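Local structure of probable thiamine pyrophosphokinase (Staphylococcus saprophyticus, 3L8M) at residues L33-E37 and S38-P42; R57-Q61 and Q62-I66. The protein probably transfers a pyrophosphate group from ATP to thiamine, making thiamine diphosphate. All coordinates share one frame; numbering follows the deposited sequence.

Contact 1 (L33-E37 and S38-P42)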
loop_
_atom_site.group_PDB
_atom_site.type_symbol
_atom_site.label_atom_id
_atom_site.label_comp_id
_atom_site.label_asym_id
_atom_site.label_seq_id
_atom_site.Cartn_x
_atom_site.Cartn_y
_atom_site.Cartn_z
ATOM N N LEU A 33 -6.936 18.727 -11.717
ATOM C CA LEU A 33 -7.723 19.380 -10.675
ATOM C C LEU A 33 -8.886 18.523 -10.155
ATOM O O LEU A 33 -9.218 18.597 -8.971
ATOM C CB LEU A 33 -8.258 20.727 -11.180
ATOM C CG LEU A 33 -7.224 21.826 -11.480
ATOM C CD1 LEU A 33 -6.345 22.036 -10.249
ATOM C CD2 LEU A 33 -6.368 21.443 -12.686
ATOM N N ILE A 34 -9.507 17.717 -11.021
ATOM C CA ILE A 34 -10.615 16.869 -10.571
ATOM C C ILE A 34 -10.075 15.827 -9.577
ATOM O O ILE A 34 -10.730 15.514 -8.579
ATOM C CB ILE A 34 -11.319 16.093 -11.736
ATOM C CG1 ILE A 34 -11.810 17.043 -12.838
ATOM C CG2 ILE A 34 -12.493 15.300 -11.180
ATOM C CD1 ILE A 34 -12.628 18.223 -12.351
ATOM N N LEU A 35 -8.887 15.286 -9.849
ATOM C CA LEU A 35 -8.299 14.289 -8.946
ATOM C C LEU A 35 -8.084 14.875 -7.555
ATOM O O LEU A 35 -8.573 14.336 -6.557
ATOM C CB LEU A 35 -6.963 13.765 -9.497
ATOM C CG LEU A 35 -7.128 12.809 -10.679
ATOM C CD1 LEU A 35 -5.792 12.422 -11.264
ATOM C CD2 LEU A 35 -7.861 11.578 -10.198
ATOM N N LEU A 36 -7.356 15.987 -7.511
ATOM C CA LEU A 36 -7.046 16.690 -6.279
ATOM C C LEU A 36 -8.301 17.079 -5.504
ATOM O O LEU A 36 -8.371 16.889 -4.281
ATOM C CB LEU A 36 -6.220 17.935 -6.607
ATOM C CG LEU A 36 -4.841 17.645 -7.216
ATOM C CD1 LEU A 36 -4.237 18.927 -7.779
ATOM C CD2 LEU A 36 -3.929 17.037 -6.150
ATOM N N GLU A 37 -9.292 17.620 -6.212
ATOM C CA GLU A 37 -10.555 18.042 -5.591
ATOM C C GLU A 37 -11.244 16.896 -4.868
ATOM O O GLU A 37 -11.940 17.102 -3.872
ATOM C CB GLU A 37 -11.492 18.629 -6.648
ATOM C CG GLU A 37 -11.335 20.127 -6.820
ATOM C CD GLU A 37 -11.744 20.612 -8.193
ATOM O OE1 GLU A 37 -12.841 20.249 -8.675
ATOM O OE2 GLU A 37 -10.958 21.373 -8.792
ATOM N N SER A 38 -11.043 15.691 -5.387
ATOM C CA SER A 38 -11.597 14.471 -4.814
ATOM C C SER A 38 -10.651 13.955 -3.730
ATOM O O SER A 38 -10.847 12.870 -3.189
ATOM C CB SER A 38 -11.750 13.402 -5.896
ATOM O OG SER A 38 -12.582 13.870 -6.943
ATOM N N GLY A 39 -9.614 14.731 -3.435
ATOM C CA GLY A 39 -8.663 14.339 -2.407
ATOM C C GLY A 39 -7.736 13.223 -2.829
ATOM O O GLY A 39 -7.271 12.449 -1.998
ATOM N N ILE A 40 -7.488 13.134 -4.131
ATOM C CA ILE A 40 -6.614 12.122 -4.678
ATOM C C ILE A 40 -5.321 12.779 -5.165
ATOM O O ILE A 40 -5.361 13.773 -5.896
ATOM C CB ILE A 40 -7.305 11.383 -5.849
ATOM C CG1 ILE A 40 -8.435 10.499 -5.306
ATOM C CG2 ILE A 40 -6.286 10.521 -6.617
ATOM C CD1 ILE A 40 -9.153 9.681 -6.392
ATOM N N THR A 41 -4.176 12.236 -4.746
ATOM C CA THR A 41 -2.885 12.777 -5.162
ATOM C C THR A 41 -2.379 12.050 -6.405
ATOM O O THR A 41 -2.070 10.864 -6.366
ATOM C CB THR A 41 -1.814 12.637 -4.055
ATOM O OG1 THR A 41 -2.240 13.340 -2.881
ATOM C CG2 THR A 41 -0.472 13.211 -4.536
ATOM N N PRO A 42 -2.291 12.760 -7.531
ATOM C CA PRO A 42 -1.816 12.164 -8.780
ATOM C C PRO A 42 -0.327 11.807 -8.687
ATOM O O PRO A 42 0.448 12.558 -8.114
ATOM C CB PRO A 42 -2.055 13.275 -9.806
ATOM C CG PRO A 42 -3.130 14.122 -9.176
ATOM C CD PRO A 42 -2.727 14.151 -7.743
#

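Contact 2 (R57-Q61 and Q62-I66)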
loop_
_atom_site.group_PDB
_atom_site.type_symbol
_atom_site.label_atom_id
_atom_site.label_comp_id
_atom_site.label_asym_id
_atom_site.label_seq_id
_atom_site.Cartn_x
_atom_site.Cartn_y
_atom_site.Cartn_z
ATOM N N ARG A 57 0.201 26.352 -6.912
ATOM C CA ARG A 57 1.030 26.106 -8.077
ATOM C C ARG A 57 2.400 25.581 -7.667
ATOM O O ARG A 57 2.958 24.696 -8.321
ATOM C CB ARG A 57 1.168 27.388 -8.892
ATOM C CG ARG A 57 1.883 27.205 -10.218
ATOM C CD ARG A 57 1.766 28.460 -11.063
ATOM N NE ARG A 57 0.372 28.790 -11.349
ATOM C CZ ARG A 57 -0.439 28.039 -12.089
ATOM N NH1 ARG A 57 -0.001 26.907 -12.625
ATOM N NH2 ARG A 57 -1.692 28.424 -12.298
ATOM N N ASN A 58 2.944 26.120 -6.581
ATOM C CA ASN A 58 4.246 25.676 -6.089
ATOM C C ASN A 58 4.163 24.194 -5.744
ATOM O O ASN A 58 5.056 23.407 -6.086
ATOM C CB ASN A 58 4.644 26.458 -4.831
ATOM C CG ASN A 58 5.774 25.789 -4.061
ATOM O OD1 ASN A 58 6.903 25.698 -4.545
ATOM N ND2 ASN A 58 5.469 25.313 -2.856
ATOM N N PHE A 59 3.078 23.843 -5.055
ATOM C CA PHE A 59 2.807 22.480 -4.620
ATOM C C PHE A 59 2.669 21.545 -5.825
ATOM O O PHE A 59 3.443 20.601 -5.974
ATOM C CB PHE A 59 1.532 22.469 -3.762
ATOM C CG PHE A 59 1.002 21.097 -3.474
ATOM C CD1 PHE A 59 1.788 20.156 -2.819
ATOM C CD2 PHE A 59 -0.274 20.734 -3.892
ATOM C CE1 PHE A 59 1.309 18.869 -2.586
ATOM C CE2 PHE A 59 -0.761 19.454 -3.664
ATOM C CZ PHE A 59 0.030 18.518 -3.014
ATOM N N ILE A 60 1.693 21.830 -6.680
ATOM C CA ILE A 60 1.435 21.044 -7.886
ATOM C C ILE A 60 2.646 20.971 -8.820
ATOM O O ILE A 60 2.972 19.907 -9.344
ATOM C CB ILE A 60 0.255 21.642 -8.692
ATOM C CG1 ILE A 60 -1.012 21.660 -7.834
ATOM C CG2 ILE A 60 0.018 20.834 -9.959
ATOM C CD1 ILE A 60 -2.219 22.276 -8.533
ATOM N N GLN A 61 3.307 22.106 -9.029
ATOM C CA GLN A 61 4.463 22.176 -9.920
ATOM C C GLN A 61 5.791 21.854 -9.239
ATOM O O GLN A 61 6.790 22.531 -9.462
ATOM C CB GLN A 61 4.524 23.566 -10.569
ATOM C CG GLN A 61 5.704 23.817 -11.519
ATOM C CD GLN A 61 5.700 22.928 -12.755
ATOM O OE1 GLN A 61 6.456 21.956 -12.844
ATOM N NE2 GLN A 61 4.845 23.261 -13.719
ATOM N N GLN A 62 5.804 20.827 -8.401
ATOM C CA GLN A 62 7.031 20.419 -7.725
ATOM C C GLN A 62 6.911 18.984 -7.232
ATOM O O GLN A 62 7.917 18.308 -7.014
ATOM C CB GLN A 62 7.341 21.326 -6.538
ATOM C CG GLN A 62 6.450 21.089 -5.328
ATOM C CD GLN A 62 6.975 21.758 -4.068
ATOM O OE1 GLN A 62 6.315 21.745 -3.025
ATOM N NE2 GLN A 62 8.171 22.341 -4.156
ATOM N N GLN A 63 5.677 18.521 -7.051
ATOM C CA GLN A 63 5.447 17.160 -6.586
ATOM C C GLN A 63 4.482 16.394 -7.473
ATOM O O GLN A 63 4.364 15.176 -7.348
ATOM C CB GLN A 63 4.911 17.178 -5.156
ATOM C CG GLN A 63 5.864 17.808 -4.155
ATOM C CD GLN A 63 5.340 17.748 -2.734
ATOM O OE1 GLN A 63 4.259 18.259 -2.436
ATOM N NE2 GLN A 63 6.109 17.121 -1.847
ATOM N N ILE A 64 3.813 17.101 -8.381
ATOM C CA ILE A 64 2.832 16.474 -9.265
ATOM C C ILE A 64 3.070 16.744 -10.751
ATOM O O ILE A 64 3.105 15.822 -11.571
ATOM C CB ILE A 64 1.410 16.965 -8.922
ATOM C CG1 ILE A 64 1.129 16.757 -7.431
ATOM C CG2 ILE A 64 0.392 16.232 -9.762
ATOM C CD1 ILE A 64 -0.117 17.497 -6.942
ATOM N N GLU A 65 3.230 18.014 -11.098
ATOM C CA GLU A 65 3.438 18.401 -12.489
ATOM C C GLU A 65 4.804 18.015 -13.071
ATOM O O GLU A 65 5.841 18.401 -12.545
ATOM C CB GLU A 65 3.226 19.915 -12.625
ATOM C CG GLU A 65 3.353 20.471 -14.048
ATOM C CD GLU A 65 2.228 20.030 -14.971
ATOM O OE1 GLU A 65 2.265 20.386 -16.168
ATOM O OE2 GLU A 65 1.305 19.333 -14.501
ATOM N N ILE A 66 4.809 17.220 -14.135
ATOM C CA ILE A 66 6.071 16.889 -14.780
ATOM C C ILE A 66 6.043 17.648 -16.111
ATOM O O ILE A 66 4.973 18.102 -16.546
ATOM C CB ILE A 66 6.276 15.347 -14.984
ATOM C CG1 ILE A 66 5.370 14.790 -16.087
ATOM C CG2 ILE A 66 6.066 14.633 -13.662
ATOM C CD1 ILE A 66 3.932 14.864 -15.793
#

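Contact 1 (L33-E37 and S38-P42)
Pro42 folds back against Leu35 and Leu36, consecutive residues of the last helical turn. Leu36 lies at about a right angle to the proline, with its CD2 branch 3.5 Å from Pro42 CD. Leu35 and the proline run past each other in opposite senses, Leu35 CD1 standing 3.8 Å from Pro42 CG. The other branch of Leu35 serves a second neighbour, CD2 approaching Ile40 CG2 at 4.1 Å. With its CG1 anti to the carbonyl carbon (chi1 -71°), Ile40 keeps CG2 as the methyl that faces this leucine.

Helix 30-37 ends in a Schellman motif, which turns the chain back over the helix end at this point. Gly39, at positive phi (74°), is the C-prime residue; Ile40 N donates to Leu35 O at 2.9 Å, and Gly39 N donates to Leu36 O. Both donors sit above the planes of the carbonyls they reach. Ser38 adds a side-chain bond to this ending: its OG donates to Ile34 O at 3.0 Å, while its own N reaches the same oxygen at 3.2 Å. The two donors approach from opposite faces of the Ile34 carbonyl plane, so one acceptor is gripped twice. A chi1 of -58° turns OG back beside the backbone N, which explains how one residue supplies both bonds.

Outside the turn, Leu17 of helix 16-19 touches Ile34, Leu35 and Ser38, and Leu6 of strand 2-6 touches Ile34 and Leu35. Leu36 packs on Leu36 of the second subunit, which also receives Thr41.

Contact 2 (R57-Q61 and Q62-I66)
Phe59 and Ile60 both pack against Ile64, which follows helix 54-63. In these apolar contacts Ile64 CD1 approaches Phe59 CE2 obliquely at 3.9 Å, and Ile64 CB stands 4.2 Å from Ile60 CG2. Phe59 has its CG anti to the backbone N (chi1 169°), which swings the ring outward from the helix, where its far edge comes within reach of Gln63 and Ile64.

Two amides make side-chain contacts that are not hydrogen bonds, one with a ring edge and the other with a methylene. The amide oxygen of Gln63 lies at the edge of the Phe59 ring, near its plane, with OE1 3.0 Å from CE1; the amide itself is turned 75° from the ring. On another side of the helix the Gln61 amide meets the aliphatic part of Glu65, NE2 being 3.2 Å from CG. The oxygen of that amide, OE1, is hydrogen-bonded to Asn67 ND2. Gln61 also packs, with Ile66, on Met1 of the third subunit.

Backbone bonds run through the last turn. Phe59 O accepts Gln63 N at 3.2 Å. Ile60 O takes two donors, Ile64 N at 3.1 Å and Glu65 N at 2.6 Å, the latter nearly straight at 172°. Ile64 N to Ile60 O spans four residues, as in an alpha-helix, and Glu65 N to the same oxygen spans five, as in a pi-type turn.

Ile64 and Ile66 make backbone hydrogen bonds with Ala45 of strand 44-46, while the side chains of Ile60 and Ile64 face helix 30-37.

From the N terminus, contact 1 comes first: it closes the turn by which helix 30-37 gives way to the approach to strand 44-46. Contact 2 follows that strand and closes the last turn of helix 54-63. The two are in series, neither nested nor crossed, with centres about 13 Å apart. They nevertheless touch: Pro42 CB lies 3.8 Å from Ile64 CG2, and Leu36 CD1 lies 4.0 Å from Ile60 CD1. Through this packing the ends of two helices share one apolar patch beside strand 44-46, an outermost strand of the mixed sheet within this chain.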